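Local coordinates for PelD (Pseudomonas aeruginosa, PDB 4EU0), which probably acts as a membrane-bound cyclic-di-GMP receptor in pellicle formation, the present chain comprising its GAF and GGDEF-like domains, at residues Gly39-Arg53 and Arg116-Val130. Residues are numbered along the deposited sequence; the frame is centred on the assembly and turned at random.
Sequences GSLRIAGLYRVRYDR and RILALLAVEQMPFFV
With chi1 of Tyr47 at -51°, CG stands beside its own backbone N and the ring lies along the neighbouring strand, where CE2 meets Ala122 CB at 3.6 Å, with the methyl at the ring edge, near its plane, while Leu120 CD2 touches CD2 of the ring. Val49 turns CG1 anti to its backbone N (174°), which sets that methyl against Ile117 CG2 and leaves CG2 packed on Leu120 CB. The extended chain of Arg53 lays one guanidinium face over Ile117, whose CD1 sits 3.6 Å above the plane, offset toward the rim. Strand 117-123 is central in the five-stranded antiparallel sheet of the GAF domain, with 43-48 its neighbour, well away from the cyclic-di-GMP pocket. Helix 28-39 covers the face carrying Leu46 and Leu121; Val76 and Leu80 of helix 74-82 meet Leu120 on the other. Near Ile43 classic beta bulges shift the register by one: Gln125 O accepts from Arg42 N and Ile43 N, both 3.0 Å away, and Ile43 O from Glu124 N (2.9 Å) and Gln125 N. Glu124 crosses Ile43 at about a right angle, CG against its CG2; its OE2, beside the Ala44 backbone, is buried without a polar partner, like Tyr47 OH. A water donates to Arg50 O (2.7 Å) and Ile117 O (2.9 Å).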
# COMPACT_ATOMS: atom_id res chain seq x y z
N GLY A 39 -1.82 -15.37 9.47
CA GLY A 39 -3.05 -16.08 9.81
C GLY A 39 -2.90 -17.32 10.69
O GLY A 39 -3.89 -17.99 10.99
N SER A 40 -1.67 -17.61 11.11
CA SER A 40 -1.35 -18.87 11.80
C SER A 40 -1.93 -20.08 11.06
O SER A 40 -2.43 -21.02 11.67
CB SER A 40 -1.82 -18.85 13.27
OG SER A 40 -1.26 -17.76 13.98
N LEU A 41 -1.86 -20.04 9.73
CA LEU A 41 -2.44 -21.09 8.88
C LEU A 41 -1.69 -22.40 9.02
O LEU A 41 -0.47 -22.41 9.21
CB LEU A 41 -2.46 -20.65 7.41
CG LEU A 41 -3.06 -19.29 7.05
CD1 LEU A 41 -3.09 -19.10 5.54
CD2 LEU A 41 -4.46 -19.13 7.62
N ARG A 42 -2.42 -23.51 8.92
CA ARG A 42 -1.80 -24.83 8.97
C ARG A 42 -1.95 -25.60 7.65
O ARG A 42 -1.00 -26.26 7.21
CB ARG A 42 -2.33 -25.64 10.16
CG ARG A 42 -1.51 -26.89 10.50
CD ARG A 42 -0.04 -26.54 10.81
NE ARG A 42 0.68 -27.66 11.42
CZ ARG A 42 1.28 -28.64 10.75
NH1 ARG A 42 1.26 -28.68 9.43
NH2 ARG A 42 1.91 -29.60 11.42
N ILE A 43 -3.13 -25.53 7.04
CA ILE A 43 -3.33 -26.10 5.71
C ILE A 43 -4.02 -25.08 4.80
O ILE A 43 -5.12 -24.61 5.10
CB ILE A 43 -4.13 -27.44 5.71
CG1 ILE A 43 -3.67 -28.37 6.84
CG2 ILE A 43 -3.95 -28.15 4.36
CD1 ILE A 43 -4.53 -29.63 7.00
N ALA A 44 -3.37 -24.76 3.68
CA ALA A 44 -3.85 -23.73 2.76
C ALA A 44 -3.24 -23.89 1.37
O ALA A 44 -2.31 -24.67 1.16
CB ALA A 44 -3.54 -22.34 3.32
N GLY A 45 -3.79 -23.13 0.41
CA GLY A 45 -3.29 -23.12 -0.96
C GLY A 45 -3.45 -21.75 -1.59
O GLY A 45 -4.36 -20.99 -1.24
N LEU A 46 -2.56 -21.44 -2.53
CA LEU A 46 -2.62 -20.18 -3.28
C LEU A 46 -2.85 -20.47 -4.76
O LEU A 46 -2.13 -21.27 -5.36
CB LEU A 46 -1.32 -19.39 -3.10
CG LEU A 46 -1.29 -17.97 -3.67
CD1 LEU A 46 -2.22 -17.02 -2.91
CD2 LEU A 46 0.13 -17.45 -3.64
N TYR A 47 -3.86 -19.82 -5.33
CA TYR A 47 -4.29 -20.10 -6.71
C TYR A 47 -4.39 -18.82 -7.55
O TYR A 47 -4.73 -17.77 -7.03
CB TYR A 47 -5.66 -20.79 -6.70
CG TYR A 47 -5.70 -21.99 -5.77
CD1 TYR A 47 -5.36 -23.25 -6.23
CD2 TYR A 47 -6.05 -21.84 -4.43
CE1 TYR A 47 -5.39 -24.35 -5.39
CE2 TYR A 47 -6.07 -22.94 -3.58
CZ TYR A 47 -5.74 -24.18 -4.07
OH TYR A 47 -5.77 -25.28 -3.24
N ARG A 48 -4.09 -18.93 -8.84
CA ARG A 48 -4.28 -17.80 -9.75
C ARG A 48 -5.76 -17.64 -10.08
O ARG A 48 -6.47 -18.63 -10.27
CB ARG A 48 -3.46 -17.98 -11.03
CG ARG A 48 -3.64 -16.86 -12.05
CD ARG A 48 -2.97 -17.15 -13.38
NE ARG A 48 -1.51 -17.26 -13.27
CZ ARG A 48 -0.67 -16.23 -13.20
NH1 ARG A 48 -1.10 -14.97 -13.22
NH2 ARG A 48 0.63 -16.47 -13.10
N VAL A 49 -6.21 -16.40 -10.15
CA VAL A 49 -7.58 -16.10 -10.56
C VAL A 49 -7.57 -15.45 -11.94
O VAL A 49 -6.86 -14.47 -12.16
CB VAL A 49 -8.31 -15.21 -9.53
CG1 VAL A 49 -9.67 -14.79 -10.05
CG2 VAL A 49 -8.45 -15.96 -8.20
N ARG A 50 -8.36 -16.00 -12.86
CA ARG A 50 -8.44 -15.50 -14.24
C ARG A 50 -9.20 -14.18 -14.31
O ARG A 50 -9.77 -13.73 -13.31
CB ARG A 50 -9.11 -16.52 -15.16
CG ARG A 50 -8.55 -17.93 -15.05
CD ARG A 50 -9.01 -18.78 -16.22
NE ARG A 50 -9.24 -20.17 -15.84
CZ ARG A 50 -8.29 -21.08 -15.66
NH1 ARG A 50 -7.01 -20.76 -15.82
NH2 ARG A 50 -8.62 -22.32 -15.31
N TYR A 51 -9.21 -13.56 -15.49
CA TYR A 51 -9.87 -12.26 -15.67
C TYR A 51 -11.37 -12.31 -15.38
O TYR A 51 -11.93 -11.34 -14.85
CB TYR A 51 -9.61 -11.71 -17.07
CG TYR A 51 -10.10 -10.29 -17.26
CD1 TYR A 51 -9.50 -9.23 -16.58
CD2 TYR A 51 -11.16 -10.01 -18.11
CE1 TYR A 51 -9.95 -7.93 -16.75
CE2 TYR A 51 -11.62 -8.71 -18.28
CZ TYR A 51 -11.01 -7.68 -17.60
OH TYR A 51 -11.45 -6.39 -17.76
N ASP A 52 -12.02 -13.42 -15.72
CA ASP A 52 -13.46 -13.58 -15.51
C ASP A 52 -13.84 -14.00 -14.07
O ASP A 52 -14.98 -14.38 -13.82
CB ASP A 52 -14.06 -14.55 -16.55
CG ASP A 52 -13.42 -15.93 -16.52
OD1 ASP A 52 -12.56 -16.21 -15.65
OD2 ASP A 52 -13.78 -16.75 -17.39
N ARG A 53 -12.88 -13.92 -13.15
CA ARG A 53 -13.08 -14.23 -11.72
C ARG A 53 -13.35 -15.72 -11.45
O ARG A 53 -14.08 -16.07 -10.51
CB ARG A 53 -14.16 -13.34 -11.09
CG ARG A 53 -13.79 -11.86 -11.01
CD ARG A 53 -14.76 -11.10 -10.12
NE ARG A 53 -14.26 -9.77 -9.78
CZ ARG A 53 -14.66 -9.04 -8.74
NH1 ARG A 53 -15.58 -9.51 -7.90
NH2 ARG A 53 -14.14 -7.84 -8.54
N ARG A 116 -9.22 -5.74 -9.35
CA ARG A 116 -8.87 -6.96 -10.09
C ARG A 116 -8.43 -8.05 -9.11
O ARG A 116 -7.53 -7.84 -8.30
CB ARG A 116 -7.75 -6.68 -11.10
CG ARG A 116 -7.69 -7.65 -12.29
CD ARG A 116 -7.04 -6.97 -13.49
NE ARG A 116 -6.41 -7.90 -14.43
CZ ARG A 116 -5.72 -7.52 -15.50
NH1 ARG A 116 -5.58 -6.23 -15.79
NH2 ARG A 116 -5.17 -8.43 -16.30
N ILE A 117 -9.09 -9.20 -9.17
CA ILE A 117 -8.73 -10.34 -8.33
C ILE A 117 -7.61 -11.08 -9.04
O ILE A 117 -7.84 -11.71 -10.08
CB ILE A 117 -9.91 -11.34 -8.14
CG1 ILE A 117 -11.28 -10.63 -8.06
CG2 ILE A 117 -9.64 -12.31 -6.99
CD1 ILE A 117 -11.49 -9.68 -6.93
N LEU A 118 -6.40 -10.98 -8.50
CA LEU A 118 -5.21 -11.59 -9.10
C LEU A 118 -5.06 -13.05 -8.69
O LEU A 118 -4.62 -13.87 -9.49
CB LEU A 118 -3.96 -10.83 -8.69
CG LEU A 118 -3.55 -9.56 -9.45
CD1 LEU A 118 -4.58 -8.45 -9.33
CD2 LEU A 118 -2.22 -9.09 -8.92
N ALA A 119 -5.44 -13.34 -7.44
CA ALA A 119 -5.17 -14.64 -6.82
C ALA A 119 -6.15 -14.94 -5.70
O ALA A 119 -6.87 -14.05 -5.24
CB ALA A 119 -3.73 -14.68 -6.29
N LEU A 120 -6.15 -16.19 -5.26
CA LEU A 120 -7.04 -16.64 -4.20
C LEU A 120 -6.25 -17.41 -3.15
O LEU A 120 -5.49 -18.31 -3.49
CB LEU A 120 -8.14 -17.51 -4.83
CG LEU A 120 -9.20 -18.24 -4.01
CD1 LEU A 120 -10.30 -18.73 -4.94
CD2 LEU A 120 -8.60 -19.42 -3.31
N LEU A 121 -6.43 -17.06 -1.88
CA LEU A 121 -5.95 -17.88 -0.77
C LEU A 121 -7.11 -18.73 -0.27
O LEU A 121 -8.12 -18.19 0.16
CB LEU A 121 -5.42 -17.01 0.38
CG LEU A 121 -5.06 -17.71 1.70
CD1 LEU A 121 -3.79 -18.52 1.56
CD2 LEU A 121 -4.93 -16.72 2.85
N ALA A 122 -6.96 -20.06 -0.36
CA ALA A 122 -7.97 -21.00 0.13
C ALA A 122 -7.43 -21.71 1.36
O ALA A 122 -6.42 -22.40 1.29
CB ALA A 122 -8.34 -22.01 -0.95
N VAL A 123 -8.10 -21.51 2.49
CA VAL A 123 -7.63 -22.09 3.75
C VAL A 123 -8.51 -23.26 4.17
O VAL A 123 -9.71 -23.10 4.37
CB VAL A 123 -7.58 -21.04 4.89
CG1 VAL A 123 -7.10 -21.69 6.18
CG2 VAL A 123 -6.68 -19.87 4.50
N GLU A 124 -7.90 -24.44 4.27
CA GLU A 124 -8.59 -25.64 4.73
C GLU A 124 -8.53 -25.79 6.25
O GLU A 124 -9.48 -26.28 6.85
CB GLU A 124 -8.09 -26.90 4.02
CG GLU A 124 -6.77 -26.78 3.27
CD GLU A 124 -6.94 -26.43 1.79
OE1 GLU A 124 -8.09 -26.24 1.33
OE2 GLU A 124 -5.90 -26.35 1.07
N GLN A 125 -7.42 -25.36 6.85
CA GLN A 125 -7.25 -25.48 8.29
C GLN A 125 -6.44 -24.34 8.90
O GLN A 125 -5.32 -24.05 8.49
CB GLN A 125 -6.61 -26.83 8.65
CG GLN A 125 -6.56 -27.14 10.15
CD GLN A 125 -5.67 -28.32 10.47
OE1 GLN A 125 -5.89 -29.43 10.00
NE2 GLN A 125 -4.65 -28.09 11.30
N MET A 126 -7.04 -23.69 9.90
CA MET A 126 -6.34 -22.77 10.78
C MET A 126 -6.88 -23.03 12.18
O MET A 126 -8.03 -23.47 12.31
CB MET A 126 -6.60 -21.31 10.36
CG MET A 126 -8.06 -21.01 10.10
SD MET A 126 -8.34 -19.33 9.50
CE MET A 126 -7.62 -19.29 7.88
N PRO A 127 -6.06 -22.79 13.22
CA PRO A 127 -6.52 -22.99 14.59
C PRO A 127 -7.77 -22.16 14.90
O PRO A 127 -7.88 -21.02 14.47
CB PRO A 127 -5.34 -22.50 15.44
CG PRO A 127 -4.16 -22.60 14.57
CD PRO A 127 -4.64 -22.42 13.16
N PHE A 128 -8.71 -22.75 15.63
CA PHE A 128 -9.98 -22.08 15.93
C PHE A 128 -9.80 -20.77 16.70
O PHE A 128 -10.58 -19.84 16.52
CB PHE A 128 -10.90 -23.00 16.71
CG PHE A 128 -12.30 -22.47 16.91
CD1 PHE A 128 -13.26 -22.62 15.91
CD2 PHE A 128 -12.66 -21.86 18.11
CE1 PHE A 128 -14.56 -22.14 16.10
CE2 PHE A 128 -13.95 -21.38 18.31
CZ PHE A 128 -14.91 -21.53 17.31
N PHE A 129 -8.77 -20.71 17.54
CA PHE A 129 -8.54 -19.52 18.35
C PHE A 129 -8.14 -18.28 17.55
O PHE A 129 -8.19 -17.17 18.08
CB PHE A 129 -7.57 -19.79 19.52
CG PHE A 129 -6.18 -20.20 19.09
CD1 PHE A 129 -5.23 -19.25 18.75
CD2 PHE A 129 -5.82 -21.54 19.06
CE1 PHE A 129 -3.94 -19.63 18.36
CE2 PHE A 129 -4.54 -21.93 18.68
CZ PHE A 129 -3.61 -20.97 18.33
N VAL A 130 -7.74 -18.46 16.29
CA VAL A 130 -7.50 -17.34 15.37
C VAL A 130 -8.58 -17.24 14.28
O VAL A 130 -8.51 -16.39 13.40
CB VAL A 130 -6.08 -17.35 14.70
CG1 VAL A 130 -4.99 -17.20 15.76
CG2 VAL A 130 -5.86 -18.60 13.84
O HOH W 1 -6.69 -17.68 10.72
O HOH W 2 -10.24 -11.59 -11.78
O HOH W 3 -11.28 -9.20 -11.23